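Local coordinates for protein beta-1,4-exocellulase (PDB 4AVO) that hydrolyses cellulose as a family 6 cellobiohydrolase, probably releasing cellobiose from chain ends threaded through a loop-covered tunnel in its catalytic domain, at residues A[89-94]-A[372-377]; A[365-370]-A[398-403]. The protein carries 1 engineered substitution. One frame throughout, in Å; residues are numbered along the deposited sequence.

Both contacts lie in loops on the same side of the catalytic domain's centre, about 11 Å apart between their centres. Along the chain their segments alternate: 89-94 follows strand 75-81, whereas 365-370, 372-377 and 398-403 all belong to the long connection between strand 346-350 and helix 406-414. Contact 1 therefore ties the loop after strand 75-81 of the mainly parallel core sheet to this late connection, and contact 2 folds the connection back on itself. They meet at Ser401 OG, 2.9 Å from Ala93 O and 3.0 Å from Ser94 OG, both probable hydrogen bonds. Both also touch the chain C glucose, so together they wall part of the glycan site.

Contact 1 (A[89-94]-A[372-377]); sequences CAALAS and GFDRMC. With BGC (beta-D-glucopyranose), chain B; BGC (beta-D-glucopyranose), chain C.
Leu92 and Gly372 bring the two loops together, their CA atoms 4.8 Å apart, and Gly372 N donates to Leu92 O over 2.9 Å. The donor stands above the carbonyl plane, 44° out of it, rather than on a lone pair. Beside that bond, Ala93 CA lies 3.6 Å from Gly372 O in a weaker C-H...O contact (159° at H).

Asp374 is the polar clamp. With CG anti to the backbone N (chi1 -162°), its carboxylate reaches the opposite loop, where OD2 accepts from Leu92 N at 2.9 Å through the anti lone pair. OD1 also uses its anti lone pair, but turns back to Met376 N and forms an Asx turn leading into the 3-10 segment 375-377. Two bonds, one per oxygen, thus restrain the rotation of the group. Ala91 CB packs against OD2 at 3.3 Å, and Ala93 CB meets Asp374 CB. The CB of Leu92 points toward the other segment, and its CD1 methyl ends 3.4 Å from Phe373 O, in van der Waals contact.

Disulfides anchor both segments, Cys89 to Cys154 and Cys377 to Cys327. On the ligand side, Ser94 OG accepts from O2 of the chain C glucose at 2.8 Å, while Ser94 N is hydrogen-bonded to OD2 of Asp88, a predicted active-site residue. Leu92 is thus held at both backbone polar atoms, N by Asp374 and O by Gly372, two residues before the sugar-binding Ser94, whereas Ala93 N, facing Asp374 CB, is buried without a polar partner.

Contact 2 (A[365-370]-A[398-403]); sequences IPNDEG and APISGH. With BGC (beta-D-glucopyranose), chain C.
Glu369 and His403 approach from opposite directions and meet through His403 NE2, which donates to Glu369 OE2 at 2.7 Å. The carboxylate offers its syn lone pair, and OE2 lies at the ring edge, only 7° out of the imidazole plane; the two planes are 13° apart. Glu369 spans the gap because its chain is extended beyond CG (chi2 176°). Ile400 forms the apolar half: CD1 reaches Asn367 CB at 3.6 Å and Ile365 CG2 at 3.8 Å, while CB lies 3.5 Å above one face of the His403 ring, offset toward its rim.

Further out, Asn367 ND2 donates to Ile365 O at 3.0 Å and also to Lys371 O, and OD1 accepts from Glu369 N in an Asx turn, consistent with setting the start of Glu369. Lys371 forms a salt bridge with Glu369 OE1, which probably steadies the carboxylate's charge. The His-carboxylate pair thus holds the type II beta turn from Ile400 to His403, whose Ser401 and Gly402 line the glycan pocket; Ser401 OG, hydrogen-bonded to Ala93 O, only weakly accepts from O2 of the chain C glucose.

Both segments follow strand 346-350; segment 398-403 ends just before helix 406-414, with Ala398 packed on Phe405 and His403 on Pro52.

Contact 1 (A[89-94]-A[372-377])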
# COMPACT_ATOMS: atom_id res chain seq x y z
N CYS A 89 -4.18 4.34 12.74
CA CYS A 89 -5.02 4.43 13.94
C CYS A 89 -5.66 3.11 14.41
O CYS A 89 -6.04 3.00 15.58
CB CYS A 89 -6.07 5.53 13.80
SG CYS A 89 -7.31 5.24 12.52
N ALA A 90 -5.81 2.14 13.51
CA ALA A 90 -6.44 0.86 13.86
C ALA A 90 -5.42 -0.21 14.23
O ALA A 90 -5.78 -1.38 14.42
CB ALA A 90 -7.35 0.38 12.74
N ALA A 91 -4.16 0.18 14.34
CA ALA A 91 -3.09 -0.75 14.65
C ALA A 91 -2.04 -0.08 15.54
O ALA A 91 -2.20 1.08 15.94
CB ALA A 91 -2.45 -1.29 13.34
N LEU A 92 -0.99 -0.83 15.87
CA LEU A 92 0.08 -0.32 16.71
C LEU A 92 1.44 -0.34 16.01
O LEU A 92 2.32 0.46 16.35
CB LEU A 92 0.18 -1.12 18.01
CG LEU A 92 -0.98 -1.12 19.02
CD1 LEU A 92 -0.54 -1.88 20.29
CD2 LEU A 92 -1.46 0.27 19.38
N ALA A 93 1.61 -1.24 15.05
CA ALA A 93 2.92 -1.56 14.47
C ALA A 93 3.57 -0.40 13.70
O ALA A 93 4.80 -0.30 13.63
CB ALA A 93 2.83 -2.81 13.58
N SER A 94 2.74 0.49 13.15
CA SER A 94 3.25 1.66 12.44
C SER A 94 2.59 2.96 12.90
O SER A 94 2.43 3.90 12.11
CB SER A 94 3.15 1.47 10.92
OG SER A 94 3.98 0.40 10.50
N GLY A 372 4.41 0.51 18.31
CA GLY A 372 4.08 -0.44 19.36
C GLY A 372 4.06 -1.88 18.88
O GLY A 372 4.30 -2.17 17.71
N PHE A 373 3.77 -2.79 19.80
CA PHE A 373 3.69 -4.20 19.48
C PHE A 373 2.25 -4.59 19.17
O PHE A 373 1.39 -4.65 20.07
CB PHE A 373 4.29 -5.05 20.62
CG PHE A 373 3.98 -6.52 20.53
CD1 PHE A 373 4.09 -7.20 19.32
CD2 PHE A 373 3.57 -7.22 21.66
CE1 PHE A 373 3.80 -8.56 19.24
CE2 PHE A 373 3.28 -8.58 21.59
CZ PHE A 373 3.39 -9.25 20.38
N ASP A 374 1.98 -4.84 17.89
CA ASP A 374 0.66 -5.24 17.44
C ASP A 374 0.61 -6.75 17.36
O ASP A 374 1.45 -7.37 16.70
CB ASP A 374 0.35 -4.64 16.06
CG ASP A 374 -1.13 -4.67 15.73
OD1 ASP A 374 -1.71 -5.77 15.65
OD2 ASP A 374 -1.72 -3.59 15.57
N ARG A 375 -0.37 -7.35 18.02
CA ARG A 375 -0.43 -8.81 18.07
C ARG A 375 -0.81 -9.47 16.74
O ARG A 375 -0.66 -10.67 16.58
CB ARG A 375 -1.31 -9.29 19.23
CG ARG A 375 -0.67 -9.03 20.60
CD ARG A 375 -1.07 -10.06 21.63
NE ARG A 375 -0.49 -11.37 21.36
CZ ARG A 375 -0.98 -12.52 21.81
NH1 ARG A 375 -2.08 -12.54 22.56
NH2 ARG A 375 -0.38 -13.67 21.50
N MET A 376 -1.27 -8.68 15.77
CA MET A 376 -1.48 -9.22 14.43
C MET A 376 -0.15 -9.61 13.77
O MET A 376 -0.13 -10.29 12.76
CB MET A 376 -2.29 -8.25 13.54
CG MET A 376 -3.79 -8.23 13.86
SD MET A 376 -4.61 -9.82 13.57
CE MET A 376 -4.70 -9.84 11.78
N CYS A 377 0.96 -9.18 14.38
CA CYS A 377 2.31 -9.50 13.90
C CYS A 377 2.95 -10.59 14.75
O CYS A 377 4.09 -11.00 14.50
CB CYS A 377 3.18 -8.25 13.91
SG CYS A 377 2.65 -7.01 12.72
C2 BGC B . 1.74 -2.07 6.76
C3 BGC B . 3.24 -1.81 7.03
C4 BGC B . 3.67 -0.35 6.86
C5 BGC B . 2.45 0.53 7.13
C6 BGC B . 1.80 0.97 5.82
C1 BGC B . 0.75 -1.21 7.57
O2 BGC B . 1.55 -3.40 7.17
O3 BGC B . 4.02 -2.62 6.19
O4 BGC B . 4.82 -0.05 7.68
O5 BGC B . 1.45 -0.04 7.99
O6 BGC B . 0.98 -0.07 5.33
C2 BGC C . 6.71 1.43 8.24
C3 BGC C . 7.71 2.45 7.70
C4 BGC C . 8.43 1.92 6.47
C5 BGC C . 7.41 1.38 5.47
C6 BGC C . 8.07 0.72 4.25
C1 BGC C . 5.76 0.92 7.14
O2 BGC C . 5.99 2.02 9.30
O3 BGC C . 8.65 2.79 8.70
O4 BGC C . 9.20 2.96 5.91
O5 BGC C . 6.57 0.42 6.08
O6 BGC C . 8.72 -0.48 4.64

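Contact 2 (A[365-370]-A[398-403])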
# COMPACT_ATOMS: atom_id res chain seq x y z
N ILE A 365 9.77 -4.57 21.08
CA ILE A 365 11.12 -4.10 20.78
C ILE A 365 11.17 -2.59 21.00
O ILE A 365 10.48 -1.84 20.31
CB ILE A 365 11.59 -4.45 19.34
CG1 ILE A 365 11.37 -5.94 19.03
CG2 ILE A 365 13.05 -4.05 19.14
CD1 ILE A 365 11.65 -6.36 17.59
N PRO A 366 12.01 -2.14 21.96
CA PRO A 366 12.09 -0.72 22.27
C PRO A 366 12.56 0.07 21.07
O PRO A 366 13.45 -0.37 20.34
CB PRO A 366 13.13 -0.66 23.40
CG PRO A 366 13.19 -2.04 23.94
CD PRO A 366 12.95 -2.93 22.77
N ASN A 367 11.94 1.22 20.84
CA ASN A 367 12.27 2.06 19.69
C ASN A 367 11.84 3.50 19.92
O ASN A 367 11.02 3.78 20.80
CB ASN A 367 11.58 1.52 18.43
CG ASN A 367 10.08 1.65 18.49
OD1 ASN A 367 9.53 2.67 18.05
ND2 ASN A 367 9.41 0.65 19.05
N ASP A 368 12.39 4.41 19.12
CA ASP A 368 12.05 5.83 19.18
C ASP A 368 11.20 6.28 17.98
O ASP A 368 11.13 7.48 17.67
CB ASP A 368 13.33 6.68 19.29
CG ASP A 368 14.24 6.55 18.07
OD1 ASP A 368 13.86 5.87 17.08
OD2 ASP A 368 15.34 7.14 18.09
N GLU A 369 10.57 5.32 17.31
CA GLU A 369 9.80 5.59 16.09
C GLU A 369 8.32 5.82 16.36
O GLU A 369 7.55 6.16 15.45
CB GLU A 369 9.97 4.44 15.09
CG GLU A 369 11.41 4.21 14.66
CD GLU A 369 11.55 3.00 13.74
OE1 GLU A 369 10.92 2.97 12.67
OE2 GLU A 369 12.31 2.08 14.11
N GLY A 370 7.91 5.64 17.62
CA GLY A 370 6.51 5.74 18.00
C GLY A 370 5.72 4.46 17.78
O GLY A 370 4.49 4.45 17.88
N ALA A 398 10.12 -11.33 13.73
CA ALA A 398 10.05 -10.18 12.84
C ALA A 398 10.55 -8.92 13.55
O ALA A 398 10.23 -8.71 14.72
CB ALA A 398 8.63 -9.98 12.38
N PRO A 399 11.31 -8.07 12.83
CA PRO A 399 11.75 -6.82 13.43
C PRO A 399 10.69 -5.73 13.29
O PRO A 399 9.63 -5.96 12.71
CB PRO A 399 12.99 -6.48 12.61
CG PRO A 399 12.66 -6.98 11.24
CD PRO A 399 11.82 -8.23 11.46
N ILE A 400 10.98 -4.55 13.83
CA ILE A 400 10.09 -3.39 13.76
C ILE A 400 9.72 -3.10 12.30
O ILE A 400 10.53 -3.34 11.39
CB ILE A 400 10.77 -2.18 14.42
CG1 ILE A 400 10.92 -2.43 15.93
CG2 ILE A 400 9.98 -0.88 14.17
CD1 ILE A 400 11.95 -1.55 16.57
N SER A 401 8.50 -2.61 12.07
CA SER A 401 8.04 -2.30 10.71
C SER A 401 9.06 -1.43 9.98
O SER A 401 9.59 -0.47 10.55
CB SER A 401 6.67 -1.63 10.72
OG SER A 401 6.70 -0.39 11.42
N GLY A 402 9.33 -1.77 8.73
CA GLY A 402 10.27 -1.03 7.90
C GLY A 402 11.70 -1.50 8.04
O GLY A 402 12.54 -1.20 7.20
N HIS A 403 11.99 -2.23 9.12
CA HIS A 403 13.33 -2.79 9.32
C HIS A 403 13.53 -4.03 8.46
O HIS A 403 12.57 -4.72 8.10
CB HIS A 403 13.56 -3.14 10.79
CG HIS A 403 13.56 -1.95 11.71
ND1 HIS A 403 14.48 -1.80 12.73
CD2 HIS A 403 12.76 -0.86 11.76
CE1 HIS A 403 14.23 -0.67 13.38
NE2 HIS A 403 13.20 -0.08 12.81
C2 BGC C . 6.71 1.43 8.24
C3 BGC C . 7.71 2.45 7.70
C4 BGC C . 8.43 1.92 6.47
C5 BGC C . 7.41 1.38 5.47
C6 BGC C . 8.07 0.72 4.25
C1 BGC C . 5.76 0.92 7.14
O2 BGC C . 5.99 2.02 9.30
O3 BGC C . 8.65 2.79 8.70
O4 BGC C . 9.20 2.96 5.91
O5 BGC C . 6.57 0.42 6.08
O6 BGC C . 8.72 -0.48 4.64